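Side-chain contacts in lipid-transfer protein (Thermomonospora curvata, PDB 6OK1), which is a lipid-transfer protein of the thiolase superfamily, with a thiolase-like N-terminal domain and a thiolase-like C-terminal domain: residues E32-A37 against T68-L73; A94-T99 against E103-Y108. One frame throughout, in Å; residues are numbered along the deposited sequence.

Interaction 1 packs helix 26-40 on the end of helix 61-68 and the loop after it; interaction 2 packs helix 86-98 on the strand that follows it, 104-112. Interaction 2 works through small apolar groups and is partly buried, with Glu103 at its exposed margin. Interaction 1 is mostly buried, and there methyl packing passes within a few residues into polar chemistry, a sodium ion held by backbone oxygens and two waters. The contacts meet at strand 104-112: Val34 CG2 of interaction 1 lies 4.0 Å from Val106 CG1 and also packs on Tyr108.

Interaction 1 of 2, residues E32-A37 against T68-L73; sequences EAVLAA and TGIGEL. With NA (sodium ion), chain E.
Val34 has its CG1 anti to the backbone N (chi1 164°), and this rotation sends that methyl from helix 26-40 towards Ile70, in the loop that follows helix 61-68 of the thiolase-like N-terminal domain. Ile70 answers with an extended CG1-CD1 arm (chi2 168°), so that its terminal CD1 lies 3.9 Å from Val34 CG1, the two side chains crossing at about a right angle. Nearer helix 61-68, at its last residue, Leu35 and Thr68 slide past each other in opposite directions: Leu35 CD2 sits 3.9 Å from Thr68 CB, and Leu35 CG is 4.0 Å from Thr68 CG2. Thr68 thus gives its methyl side to the leucine, while its OG1 is hydrogen-bonded to Val64 O in the preceding helical turn and also receives a weak, long bond from Ile70 N. Gly69, with positive phi, turns the chain out of the helix between these two residues. The same loop also forms a metal site, completed by Val48 O and two waters. Ile70 therefore serves both chemistries: its side chain packs on helix 26-40, while its carbonyl O binds the sodium ion at 2.2 Å and Glu72 O binds it at 2.4 Å.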
ATOM      1  N   GLU A  32       6.604  -0.569  19.939  1.00 26.18           N
ATOM      2  CA  GLU A  32       7.797  -0.973  20.680  1.00 24.16           C
ATOM      3  C   GLU A  32       9.024  -1.011  19.773  1.00 27.95           C
ATOM      4  O   GLU A  32      10.084  -0.488  20.128  1.00 27.36           O
ATOM      5  CB  GLU A  32       7.599  -2.329  21.354  1.00 23.88           C
ATOM      6  CG  GLU A  32       6.663  -2.289  22.536  1.00 26.10           C
ATOM      7  CD  GLU A  32       6.452  -3.650  23.169  1.00 34.38           C
ATOM      8  OE1 GLU A  32       7.326  -4.537  23.006  1.00 32.33           O
ATOM      9  OE2 GLU A  32       5.411  -3.825  23.837  1.00 31.22           O
ATOM     10  N   ALA A  33       8.907  -1.658  18.615  1.00 26.13           N
ATOM     11  CA  ALA A  33      10.054  -1.787  17.718  1.00 26.88           C
ATOM     12  C   ALA A  33      10.509  -0.422  17.213  1.00 27.19           C
ATOM     13  O   ALA A  33      11.713  -0.134  17.151  1.00 25.46           O
ATOM     14  CB  ALA A  33       9.677  -2.714  16.545  1.00 22.69           C
ATOM     15  N   VAL A  34       9.556   0.441  16.869  1.00 22.56           N
ATOM     16  CA  VAL A  34       9.878   1.760  16.337  1.00 23.28           C
ATOM     17  C   VAL A  34      10.607   2.594  17.384  1.00 27.15           C
ATOM     18  O   VAL A  34      11.646   3.199  17.100  1.00 24.95           O
ATOM     19  CB  VAL A  34       8.597   2.454  15.862  1.00 20.83           C
ATOM     20  CG1 VAL A  34       8.787   3.931  15.667  1.00 24.32           C
ATOM     21  CG2 VAL A  34       8.102   1.796  14.565  1.00 22.34           C
ATOM     22  N   LEU A  35      10.070   2.654  18.606  1.00 27.30           N
ATOM     23  CA  LEU A  35      10.768   3.387  19.667  1.00 30.66           C
ATOM     24  C   LEU A  35      12.150   2.805  19.941  1.00 27.32           C
ATOM     25  O   LEU A  35      13.099   3.553  20.221  1.00 28.92           O
ATOM     26  CB  LEU A  35       9.927   3.392  20.948  1.00 24.91           C
ATOM     27  CG  LEU A  35       8.702   4.319  20.869  1.00 25.31           C
ATOM     28  CD1 LEU A  35       7.848   4.193  22.127  1.00 33.45           C
ATOM     29  CD2 LEU A  35       9.096   5.788  20.665  1.00 28.62           C
ATOM     30  N   ALA A  36      12.281   1.477  19.896  1.00 27.76           N
ATOM     31  CA  ALA A  36      13.577   0.855  20.151  1.00 33.49           C
ATOM     32  C   ALA A  36      14.587   1.246  19.083  1.00 35.63           C
ATOM     33  O   ALA A  36      15.747   1.535  19.397  1.00 28.79           O
ATOM     34  CB  ALA A  36      13.430  -0.665  20.237  1.00 29.41           C
ATOM     35  N   ALA A  37      14.158   1.292  17.814  1.00 26.75           N
ATOM     36  CA  ALA A  37      15.068   1.650  16.723  1.00 24.17           C
ATOM     37  C   ALA A  37      15.477   3.119  16.814  1.00 28.72           C
ATOM     38  O   ALA A  37      16.650   3.463  16.621  1.00 28.02           O
ATOM     39  CB  ALA A  37      14.418   1.362  15.369  1.00 26.22           C
ATOM     40  N   THR A  68       3.471   7.057  19.436  1.00 25.78           N
ATOM     41  CA  THR A  68       4.878   7.160  19.807  1.00 26.62           C
ATOM     42  C   THR A  68       5.366   8.583  20.009  1.00 29.21           C
ATOM     43  O   THR A  68       6.484   8.758  20.509  1.00 27.83           O
ATOM     44  CB  THR A  68       5.769   6.515  18.754  1.00 28.95           C
ATOM     45  OG1 THR A  68       5.564   7.172  17.487  1.00 27.12           O
ATOM     46  CG2 THR A  68       5.467   5.031  18.655  1.00 32.58           C
ATOM     47  N   GLY A  69       4.590   9.593  19.623  1.00 28.49           N
ATOM     48  CA  GLY A  69       5.061  10.963  19.693  1.00 29.42           C
ATOM     49  C   GLY A  69       5.893  11.405  18.513  1.00 29.44           C
ATOM     50  O   GLY A  69       6.528  12.471  18.584  1.00 27.35           O
ATOM     51  N   ILE A  70       5.900  10.625  17.426  1.00 25.77           N
ATOM     52  CA  ILE A  70       6.534  11.052  16.178  1.00 32.87           C
ATOM     53  C   ILE A  70       5.850  12.294  15.625  1.00 27.03           C
ATOM     54  O   ILE A  70       6.489  13.137  14.975  1.00 26.50           O
ATOM     55  CB  ILE A  70       6.522   9.860  15.187  1.00 23.74           C
ATOM     56  CG1 ILE A  70       7.606   8.874  15.597  1.00 23.54           C
ATOM     57  CG2 ILE A  70       6.691  10.312  13.746  1.00 24.55           C
ATOM     58  CD1 ILE A  70       7.532   7.519  14.897  1.00 25.55           C
ATOM     59  N   GLY A  71       4.549  12.424  15.850  1.00 28.70           N
ATOM     60  CA  GLY A  71       3.863  13.653  15.472  1.00 33.48           C
ATOM     61  C   GLY A  71       3.713  13.782  13.963  1.00 28.82           C
ATOM     62  O   GLY A  71       3.298  12.849  13.275  1.00 25.88           O
ATOM     63  N   GLU A  72       4.087  14.941  13.429  1.00 25.95           N
ATOM     64  CA  GLU A  72       3.888  15.226  12.017  0.56 25.92           C
ATOM     65  C   GLU A  72       4.775  14.348  11.154  1.00 24.56           C
ATOM     66  O   GLU A  72       5.866  13.946  11.561  1.00 24.74           O
ATOM     67  CB  GLU A  72       4.216  16.689  11.706  0.56 18.67           C
ATOM     68  CG  GLU A  72       3.294  17.708  12.321  0.56 25.00           C
ATOM     69  CD  GLU A  72       3.814  19.121  12.092  0.56 32.27           C
ATOM     70  OE1 GLU A  72       5.026  19.349  12.287  0.56 47.24           O
ATOM     71  OE2 GLU A  72       3.033  19.991  11.666  0.56 34.33           O
ATOM     72  N   LEU A  73       4.312  14.098   9.932  1.00 24.66           N
ATOM     73  CA  LEU A  73       5.063  13.372   8.927  1.00 21.89           C
ATOM     74  C   LEU A  73       5.093  14.131   7.608  1.00 22.86           C
ATOM     75  O   LEU A  73       4.076  14.665   7.156  1.00 23.57           O
ATOM     76  CB  LEU A  73       4.457  12.009   8.670  1.00 19.87           C
ATOM     77  CG  LEU A  73       4.369  11.040   9.858  1.00 19.70           C
ATOM     78  CD1 LEU A  73       3.476   9.863   9.503  1.00 23.26           C
ATOM     79  CD2 LEU A  73       5.737  10.547  10.256  1.00 23.83           C
TER
HETATM   80 NA    NA E 501       7.489  14.101  13.264  1.00 27.78          NA
HETATM   81  O   HOH W   1       8.720  16.047  12.358  1.00 36.16           O
HETATM   82  O   HOH W   2       7.218  15.849  14.694  1.00 44.74           O

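Interaction 2 of 2, residues A94-T99 against E103-Y108; sequences AMAVAT and EVVVCY
Val97 and Val105 meet through their CG2 methyls, 4.3 Å apart, where helix 86-98 lies against strand 104-112. The CB of Val105 is directed at the helix, and its CG2 reaches two successive helical residues, for Ala96 CB lies 4.4 Å from the same Val105 CG2. Val97 comes in from the flank: its CG2, placed anti to the carbonyl carbon, is also within 4.2 Å of Glu103 O, a loose van der Waals approach. The bond from CA to CB of Glu103 leads away from the helix. These separations make for modest packing, with one strand methyl shared by two helical neighbours. Thr99 OG1 donates to Met95 O at 2.9 Å, tilted 21° from the carbonyl plane, while Thr99 N reaches it from the opposite face, so two donors of Thr99 grip this oxygen. Helix 86-98 links the parallel strands 75-79 and 104-112, a beta-alpha-beta crossover of the thiolase-like N-terminal domain with 50-54 between them; Ala102 bonds back to the backbone of Ala96. Within the sheet, strand 104-112 runs between 50-54 and 219-228; helix 86-98 also rests on it through Ala93, while Val104 and Val106 pack on strand 219-228, with Val106 meeting helix 26-40 as well.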
ATOM      1  N   ALA A  94      15.587   5.662   1.802  1.00 23.71           N
ATOM      2  CA  ALA A  94      16.804   6.224   1.213  1.00 23.38           C
ATOM      3  C   ALA A  94      16.485   7.259   0.145  1.00 24.21           C
ATOM      4  O   ALA A  94      17.168   8.280   0.037  1.00 24.33           O
ATOM      5  CB  ALA A  94      17.658   5.103   0.619  1.00 23.96           C
ATOM      6  N   MET A  95      15.474   6.990  -0.674  1.00 21.75           N
ATOM      7  CA  MET A  95      15.037   7.931  -1.699  0.57 27.62           C
ATOM      8  C   MET A  95      14.520   9.223  -1.082  1.00 25.26           C
ATOM      9  O   MET A  95      14.799  10.323  -1.578  1.00 22.86           O
ATOM     10  CB  MET A  95      13.952   7.247  -2.533  0.57 25.99           C
ATOM     11  CG  MET A  95      13.432   7.982  -3.734  0.57 29.79           C
ATOM     12  SD  MET A  95      12.028   7.127  -4.506  0.57 26.13           S
ATOM     13  CE  MET A  95      12.290   5.429  -3.992  0.57 76.85           C
ATOM     14  N   ALA A  96      13.731   9.109  -0.011  1.00 24.11           N
ATOM     15  CA  ALA A  96      13.196  10.307   0.636  1.00 23.14           C
ATOM     16  C   ALA A  96      14.315  11.133   1.254  1.00 27.27           C
ATOM     17  O   ALA A  96      14.264  12.377   1.248  1.00 25.03           O
ATOM     18  CB  ALA A  96      12.172   9.919   1.708  1.00 20.39           C
ATOM     19  N   VAL A  97      15.330  10.461   1.801  1.00 22.20           N
ATOM     20  CA  VAL A  97      16.470  11.172   2.374  1.00 24.57           C
ATOM     21  C   VAL A  97      17.283  11.843   1.269  1.00 23.91           C
ATOM     22  O   VAL A  97      17.637  13.028   1.362  1.00 27.22           O
ATOM     23  CB  VAL A  97      17.326  10.209   3.212  1.00 28.24           C
ATOM     24  CG1 VAL A  97      18.699  10.830   3.574  1.00 27.33           C
ATOM     25  CG2 VAL A  97      16.586   9.817   4.483  1.00 25.17           C
ATOM     26  N   ALA A  98      17.579  11.097   0.202  1.00 26.13           N
ATOM     27  CA  ALA A  98      18.426  11.616  -0.866  1.00 25.80           C
ATOM     28  C   ALA A  98      17.814  12.840  -1.538  1.00 29.07           C
ATOM     29  O   ALA A  98      18.545  13.742  -1.982  1.00 27.62           O
ATOM     30  CB  ALA A  98      18.687  10.521  -1.901  1.00 28.34           C
ATOM     31  N   THR A  99      16.487  12.894  -1.640  1.00 24.38           N
ATOM     32  CA  THR A  99      15.809  13.997  -2.310  1.00 27.18           C
ATOM     33  C   THR A  99      15.451  15.132  -1.361  1.00 25.60           C
ATOM     34  O   THR A  99      14.889  16.135  -1.811  1.00 29.91           O
ATOM     35  CB  THR A  99      14.530  13.513  -3.000  1.00 23.03           C
ATOM     36  OG1 THR A  99      13.668  12.909  -2.014  1.00 25.49           O
ATOM     37  CG2 THR A  99      14.858  12.530  -4.127  1.00 25.37           C
ATOM     38  N   GLU A 103      14.169  13.727   6.636  1.00 26.76           N
ATOM     39  CA  GLU A 103      15.472  13.595   7.283  1.00 27.36           C
ATOM     40  C   GLU A 103      15.616  12.315   8.095  1.00 29.17           C
ATOM     41  O   GLU A 103      16.720  11.770   8.184  1.00 25.88           O
ATOM     42  CB  GLU A 103      15.715  14.813   8.183  1.00 28.45           C
ATOM     43  CG  GLU A 103      15.964  16.085   7.356  1.00 36.37           C
ATOM     44  CD  GLU A 103      16.200  17.296   8.210  1.00 70.73           C
ATOM     45  OE1 GLU A 103      15.374  17.544   9.110  1.00 50.58           O
ATOM     46  OE2 GLU A 103      17.215  17.987   7.988  1.00101.30           O
ATOM     47  N   VAL A 104      14.534  11.801   8.672  1.00 24.98           N
ATOM     48  CA  VAL A 104      14.601  10.653   9.578  1.00 22.70           C
ATOM     49  C   VAL A 104      13.398   9.765   9.299  1.00 22.94           C
ATOM     50  O   VAL A 104      12.266  10.137   9.626  1.00 24.04           O
ATOM     51  CB  VAL A 104      14.612  11.072  11.053  1.00 28.36           C
ATOM     52  CG1 VAL A 104      14.727   9.869  11.938  1.00 24.93           C
ATOM     53  CG2 VAL A 104      15.775  12.045  11.330  1.00 28.33           C
ATOM     54  N   VAL A 105      13.633   8.600   8.704  1.00 24.23           N
ATOM     55  CA  VAL A 105      12.560   7.724   8.248  1.00 21.71           C
ATOM     56  C   VAL A 105      12.662   6.419   9.014  1.00 21.90           C
ATOM     57  O   VAL A 105      13.747   5.835   9.109  1.00 25.97           O
ATOM     58  CB  VAL A 105      12.618   7.490   6.733  1.00 24.98           C
ATOM     59  CG1 VAL A 105      11.401   6.658   6.288  1.00 21.94           C
ATOM     60  CG2 VAL A 105      12.674   8.854   5.989  1.00 23.47           C
ATOM     61  N   VAL A 106      11.544   5.949   9.556  1.00 22.18           N
ATOM     62  CA  VAL A 106      11.498   4.635  10.191  1.00 20.41           C
ATOM     63  C   VAL A 106      10.728   3.661   9.308  1.00 23.60           C
ATOM     64  O   VAL A 106       9.594   3.933   8.917  1.00 21.56           O
ATOM     65  CB  VAL A 106      10.885   4.703  11.599  1.00 21.27           C
ATOM     66  CG1 VAL A 106      11.026   3.377  12.289  1.00 24.57           C
ATOM     67  CG2 VAL A 106      11.587   5.796  12.426  1.00 25.96           C
ATOM     68  N   CYS A 107      11.352   2.527   9.001  1.00 22.27           N
ATOM     69  CA  CYS A 107      10.736   1.440   8.259  1.00 19.86           C
ATOM     70  C   CYS A 107      10.363   0.351   9.257  1.00 19.94           C
ATOM     71  O   CYS A 107      11.185  -0.001  10.101  1.00 23.94           O
ATOM     72  CB  CYS A 107      11.704   0.875   7.214  1.00 25.53           C
ATOM     73  SG  CYS A 107      12.504   2.122   6.198  1.00 24.49           S
ATOM     74  N   TYR A 108       9.131  -0.177   9.180  1.00 21.31           N
ATOM     75  CA  TYR A 108       8.711  -1.136  10.202  1.00 22.26           C
ATOM     76  C   TYR A 108       7.745  -2.179   9.653  1.00 22.00           C
ATOM     77  O   TYR A 108       7.118  -2.002   8.609  1.00 22.69           O
ATOM     78  CB  TYR A 108       8.060  -0.422  11.406  1.00 22.88           C
ATOM     79  CG  TYR A 108       6.751   0.286  11.086  1.00 24.28           C
ATOM     80  CD1 TYR A 108       6.747   1.584  10.628  1.00 25.56           C
ATOM     81  CD2 TYR A 108       5.523  -0.343  11.256  1.00 20.84           C
ATOM     82  CE1 TYR A 108       5.551   2.232  10.335  1.00 19.96           C
ATOM     83  CE2 TYR A 108       4.327   0.301  10.949  1.00 21.74           C
ATOM     84  CZ  TYR A 108       4.360   1.585  10.506  1.00 24.18           C
ATOM     85  OH  TYR A 108       3.213   2.247  10.199  1.00 23.62           O
TER